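Local coordinates for protein iron transport multicopper oxidase FET3 (PDB 1ZPU) that oxidises iron(II) to iron(III) with dioxygen as a copper-dependent ferroxidase, supplying the ferric iron permease in high-affinity iron uptake, and also oxidises cuprous ions, at residues L64-T69 with Y91-D96; G162-P167 with E466-Q471. All coordinates share one frame; numbering follows the deposited sequence.

Interaction 1: L64-T69 with Y91-D96. With NAG (2-acetamido-2-deoxy-beta-D-glucopyranose), chain B; NAG (2-acetamido-2-deoxy-beta-D-glucopyranose), chain K.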
# COMPACT_ATOMS: atom_id res chain seq x y z
N LEU A 64 -9.58 -1.28 2.68
CA LEU A 64 -11.00 -1.08 2.88
C LEU A 64 -11.66 -0.72 1.55
O LEU A 64 -11.14 0.08 0.78
CB LEU A 64 -11.20 -0.00 3.93
CG LEU A 64 -11.26 -0.42 5.41
CD1 LEU A 64 -10.20 -1.42 5.85
CD2 LEU A 64 -11.24 0.80 6.30
N PHE A 65 -12.80 -1.34 1.27
CA PHE A 65 -13.42 -1.23 -0.06
C PHE A 65 -14.18 0.07 -0.28
O PHE A 65 -14.46 0.44 -1.42
CB PHE A 65 -14.33 -2.43 -0.33
CG PHE A 65 -13.60 -3.75 -0.43
CD1 PHE A 65 -12.29 -3.81 -0.90
CD2 PHE A 65 -14.23 -4.93 -0.06
CE1 PHE A 65 -11.62 -5.02 -0.98
CE2 PHE A 65 -13.56 -6.14 -0.15
CZ PHE A 65 -12.26 -6.19 -0.62
N GLN A 66 -14.51 0.75 0.82
CA GLN A 66 -15.21 2.03 0.78
C GLN A 66 -16.44 1.99 -0.13
O GLN A 66 -16.76 2.96 -0.82
CB GLN A 66 -14.24 3.17 0.40
CG GLN A 66 -13.00 3.34 1.32
CD GLN A 66 -13.35 3.72 2.77
OE1 GLN A 66 -14.49 4.09 3.09
NE2 GLN A 66 -12.36 3.64 3.65
N ASN A 67 -17.13 0.86 -0.11
CA ASN A 67 -18.29 0.59 -0.96
C ASN A 67 -19.39 1.60 -0.68
O ASN A 67 -19.94 1.63 0.41
CB ASN A 67 -18.80 -0.83 -0.70
CG ASN A 67 -19.57 -1.41 -1.87
OD1 ASN A 67 -20.35 -0.71 -2.52
ND2 ASN A 67 -19.39 -2.70 -2.11
N GLY A 68 -19.69 2.44 -1.67
CA GLY A 68 -20.72 3.47 -1.52
C GLY A 68 -20.24 4.78 -0.91
O GLY A 68 -21.01 5.74 -0.84
N THR A 69 -18.99 4.82 -0.47
CA THR A 69 -18.42 6.00 0.17
C THR A 69 -17.01 6.31 -0.34
O THR A 69 -16.09 6.50 0.45
CB THR A 69 -18.36 5.83 1.71
OG1 THR A 69 -17.69 4.60 2.04
CG2 THR A 69 -19.74 5.84 2.33
N TYR A 91 -13.48 11.73 8.28
CA TYR A 91 -13.57 10.46 7.58
C TYR A 91 -14.65 9.63 8.27
O TYR A 91 -14.50 9.24 9.42
CB TYR A 91 -12.20 9.75 7.59
CG TYR A 91 -11.16 10.41 6.71
CD1 TYR A 91 -10.23 11.30 7.24
CD2 TYR A 91 -11.11 10.16 5.34
CE1 TYR A 91 -9.27 11.93 6.43
CE2 TYR A 91 -10.16 10.78 4.52
CZ TYR A 91 -9.24 11.66 5.06
OH TYR A 91 -8.30 12.27 4.24
N ASN A 92 -15.75 9.39 7.55
CA ASN A 92 -16.94 8.79 8.13
C ASN A 92 -17.38 7.65 7.25
O ASN A 92 -17.92 7.88 6.17
CB ASN A 92 -18.02 9.86 8.22
CG ASN A 92 -19.23 9.44 9.03
OD1 ASN A 92 -19.45 8.25 9.30
ND2 ASN A 92 -20.03 10.43 9.44
N PHE A 93 -17.15 6.43 7.70
CA PHE A 93 -17.41 5.25 6.88
C PHE A 93 -17.73 4.03 7.72
O PHE A 93 -17.36 3.95 8.88
CB PHE A 93 -16.22 4.95 5.95
CG PHE A 93 -14.94 4.64 6.67
CD1 PHE A 93 -14.57 3.33 6.94
CD2 PHE A 93 -14.07 5.65 7.05
CE1 PHE A 93 -13.37 3.03 7.59
CE2 PHE A 93 -12.87 5.36 7.71
CZ PHE A 93 -12.52 4.05 7.98
N THR A 94 -18.44 3.08 7.11
CA THR A 94 -18.74 1.81 7.76
C THR A 94 -17.80 0.76 7.22
O THR A 94 -17.04 1.01 6.28
CB THR A 94 -20.17 1.36 7.48
OG1 THR A 94 -20.84 2.37 6.72
CG2 THR A 94 -20.91 1.14 8.78
N VAL A 95 -17.85 -0.43 7.81
CA VAL A 95 -16.93 -1.49 7.46
C VAL A 95 -17.72 -2.80 7.23
O VAL A 95 -17.59 -3.78 7.96
CB VAL A 95 -15.80 -1.52 8.52
CG1 VAL A 95 -15.54 -2.90 9.06
CG2 VAL A 95 -14.55 -0.89 7.93
N ASP A 96 -18.55 -2.78 6.20
CA ASP A 96 -19.47 -3.88 5.95
C ASP A 96 -18.89 -4.98 5.07
O ASP A 96 -19.42 -6.09 5.04
CB ASP A 96 -20.76 -3.35 5.34
CG ASP A 96 -21.59 -2.56 6.35
OD1 ASP A 96 -22.28 -3.19 7.20
OD2 ASP A 96 -21.55 -1.31 6.28
C1 NAG B . -20.36 -3.26 -3.03
C2 NAG B . -19.69 -4.63 -3.17
C3 NAG B . -20.52 -5.59 -4.02
C4 NAG B . -21.97 -5.63 -3.53
C5 NAG B . -22.50 -4.20 -3.34
C6 NAG B . -23.91 -4.19 -2.77
C7 NAG B . -17.27 -4.81 -2.94
C8 NAG B . -15.93 -4.49 -3.53
N2 NAG B . -18.34 -4.52 -3.70
O3 NAG B . -19.94 -6.87 -3.92
O4 NAG B . -22.79 -6.42 -4.39
O5 NAG B . -21.65 -3.46 -2.48
O6 NAG B . -23.90 -4.78 -1.49
O7 NAG B . -17.33 -5.33 -1.81
C1 NAG K . -21.43 10.12 9.56
C2 NAG K . -22.28 11.39 9.71
C3 NAG K . -23.70 10.98 10.10
C4 NAG K . -24.25 10.04 9.04
C5 NAG K . -23.27 8.95 8.60
C6 NAG K . -23.72 8.32 7.28
C7 NAG K . -21.57 12.51 11.86
C8 NAG K . -22.78 12.55 12.76
N2 NAG K . -21.74 12.47 10.54
O3 NAG K . -24.53 12.13 10.15
O4 NAG K . -25.44 9.46 9.53
O5 NAG K . -21.94 9.44 8.43
O6 NAG K . -24.27 9.31 6.44
O7 NAG K . -20.44 12.57 12.34
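Phe-93 points from strand 88-94 into the side of the 64-69 loop and meets three of its residues in turn. At the root, Phe-93 CB lies 3.5 Å from Gln-66 OE1, with the hydroxyl of Thr-69 at the limit of contact. A chi1 of 62° sets CG between the backbone N and the carbonyl carbon, which carries the ring obliquely across the bent Gln-66 chain. Gln-66 NE2 stands 3.9 Å above the centre of one face of the Phe-93 ring, and the amide is turned 77° from the ring plane. Farther out, Phe-93 CE1 meets Leu-64 CD2 at 3.3 Å and CZ touches the same methyl, which also reaches Val-95 CG2 at 4.1 Å. A type II turn from Gln-66 to Thr-69 closes the loop, with Gly-68 supplying its positive phi and Asn-67 carrying an N-linked sugar; Asn-92, beside Phe-93, bears another, its CB directed away from the loop. Phe-61 and Phe-120 continue the aromatic packing within this cupredoxin-type domain. With no hydrogen bond across the contact, loop and strand are held by hydrophobic packing and by an amide nitrogen set over a ring face, while the two sugars take no part in the loop-strand packing.

Interaction 2: G162-P167 with E466-Q471; sequences GAEPIP and EWHLLQ. With CU1 (copper (I) ion), chain C.
Gly-162 faces Gln-471 at the start of the contact, its O lying 4.3 Å from Gln-471 OE1. Its positive phi suits glycine, and a CB here would head straight for the Gln-471 amide, whose NE2 is hydrogen-bonded to the carbonyl of Asn-332. Next, Glu-164 sends its carboxylate to a copper ligand: His-468 NE2 donates to Glu-164 OE2 over 2.5 Å, with an N-H...O angle of 147°. The carboxylate approaches the edge of the imidazole, the two planes 34° apart. His-468 ND1 binds the type 1 copper at 2.1 Å, so the ring is gripped at both nitrogens, metal on one and second-shell carboxylate on the other, which fixes its rotation. Behind the carboxylate, Glu-164 CB brushes Trp-467 CD1. Pro-165 then lays CG over the indole face in a CH-pi contact, 3.3 Å from the centroid of the six-membered ring of Trp-467 and 13° off its normal. Trp-467 CG, anti to the carbonyl carbon, lies beside its own backbone N, and the indole extends toward the proline. Were Trp-467 replaced by an alanine, Pro-165 would probably lose its aromatic platform and the hydroxyl of Tyr-143 its indole N-H partner. The loop of the second plastocyanin-like domain thus meets helix 466-470 of the third, with helix 147-154 packing on the indole through Val-147 and Leu-150, and Met-324 of strand 316-326 touching His-468 and Gln-471.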
# COMPACT_ATOMS: atom_id res chain seq x y z
N GLY A 162 17.57 7.79 -11.21
CA GLY A 162 16.34 7.60 -10.44
C GLY A 162 16.57 6.76 -9.20
O GLY A 162 15.61 6.24 -8.62
N ALA A 163 17.82 6.64 -8.77
CA ALA A 163 18.19 5.88 -7.58
C ALA A 163 17.40 6.37 -6.38
O ALA A 163 17.41 7.55 -6.04
CB ALA A 163 19.68 5.98 -7.31
N GLU A 164 16.69 5.43 -5.76
CA GLU A 164 15.91 5.68 -4.56
C GLU A 164 16.82 5.79 -3.35
O GLU A 164 17.75 4.99 -3.23
CB GLU A 164 14.98 4.49 -4.38
CG GLU A 164 15.58 3.25 -5.05
CD GLU A 164 14.60 2.63 -5.99
OE1 GLU A 164 14.73 1.42 -6.34
OE2 GLU A 164 13.67 3.37 -6.35
N PRO A 165 16.55 6.75 -2.44
CA PRO A 165 17.37 6.96 -1.24
C PRO A 165 17.40 5.74 -0.33
O PRO A 165 16.40 5.10 -0.11
CB PRO A 165 16.68 8.12 -0.53
CG PRO A 165 15.37 8.23 -1.13
CD PRO A 165 15.43 7.71 -2.51
N ILE A 166 18.58 5.46 0.21
CA ILE A 166 18.82 4.27 1.00
C ILE A 166 18.54 4.51 2.48
O ILE A 166 19.07 5.47 3.05
CB ILE A 166 20.25 3.78 0.75
CG1 ILE A 166 20.35 3.31 -0.70
CG2 ILE A 166 20.63 2.65 1.69
CD1 ILE A 166 21.63 3.67 -1.35
N PRO A 167 17.70 3.65 3.10
CA PRO A 167 17.30 3.78 4.50
C PRO A 167 18.43 3.42 5.45
O PRO A 167 19.43 2.86 5.02
CB PRO A 167 16.16 2.77 4.64
CG PRO A 167 16.31 1.83 3.53
CD PRO A 167 17.11 2.47 2.45
N GLU A 466 6.96 4.45 -2.00
CA GLU A 466 6.69 5.87 -1.93
C GLU A 466 7.47 6.70 -2.94
O GLU A 466 6.94 7.65 -3.53
CB GLU A 466 6.93 6.35 -0.51
CG GLU A 466 5.70 6.12 0.38
CD GLU A 466 4.58 7.14 0.09
OE1 GLU A 466 4.78 8.34 0.42
OE2 GLU A 466 3.52 6.73 -0.48
N TRP A 467 8.74 6.33 -3.14
CA TRP A 467 9.59 7.01 -4.11
C TRP A 467 9.04 6.87 -5.53
O TRP A 467 9.07 7.83 -6.30
CB TRP A 467 11.01 6.47 -4.02
CG TRP A 467 11.53 6.41 -2.60
CD1 TRP A 467 11.88 5.29 -1.91
CD2 TRP A 467 11.75 7.53 -1.71
NE1 TRP A 467 12.31 5.64 -0.64
CE2 TRP A 467 12.23 7.00 -0.50
CE3 TRP A 467 11.58 8.91 -1.84
CZ2 TRP A 467 12.55 7.81 0.59
CZ3 TRP A 467 11.89 9.72 -0.76
CH2 TRP A 467 12.37 9.16 0.45
N HIS A 468 8.52 5.70 -5.87
CA HIS A 468 8.03 5.46 -7.20
C HIS A 468 6.68 6.15 -7.45
O HIS A 468 6.39 6.59 -8.58
CB HIS A 468 7.98 3.96 -7.50
CG HIS A 468 9.32 3.28 -7.41
ND1 HIS A 468 9.46 1.91 -7.40
CD2 HIS A 468 10.57 3.78 -7.30
CE1 HIS A 468 10.73 1.60 -7.30
NE2 HIS A 468 11.43 2.72 -7.24
N LEU A 469 5.87 6.24 -6.40
CA LEU A 469 4.63 6.99 -6.46
C LEU A 469 4.93 8.48 -6.66
O LEU A 469 4.23 9.16 -7.40
CB LEU A 469 3.81 6.75 -5.21
CG LEU A 469 2.43 7.39 -5.12
CD1 LEU A 469 1.47 6.89 -6.24
CD2 LEU A 469 1.86 7.13 -3.72
N LEU A 470 5.98 8.97 -6.01
CA LEU A 470 6.47 10.34 -6.23
C LEU A 470 6.94 10.55 -7.65
O LEU A 470 6.78 11.65 -8.20
CB LEU A 470 7.60 10.69 -5.26
CG LEU A 470 7.10 11.24 -3.93
CD1 LEU A 470 8.15 11.04 -2.84
CD2 LEU A 470 6.71 12.71 -4.06
N GLN A 471 7.51 9.49 -8.24
CA GLN A 471 7.93 9.50 -9.64
C GLN A 471 6.74 9.38 -10.60
O GLN A 471 6.92 9.42 -11.81
CB GLN A 471 8.92 8.38 -9.87
CG GLN A 471 10.31 8.64 -9.34
CD GLN A 471 11.24 7.50 -9.67
OE1 GLN A 471 11.34 6.52 -8.92
NE2 GLN A 471 11.92 7.60 -10.82
CU CU1 C . 7.88 0.60 -7.78

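In the fold
The two contacts lie on opposite sides of the chain's centre, their centres 30 Å apart and their nearest atoms about 14 Å apart, and each neighbours a different part of the copper machinery. Interaction 1 stays within the first domain, close to the trinuclear cluster: the Gln-66 side chain is about 6 Å from that of the type 2 ligand His-60, and the Leu-64 side chain is about 8 Å from a bound copper ion. Interaction 2 bridges the second and third domains at the type 1 site, completed by His-392 and Cys-463. Cys-463 lies between the type 3 ligands His-462 and His-464, the sequence link by which multicopper oxidases pass electrons to the cluster where dioxygen is reduced.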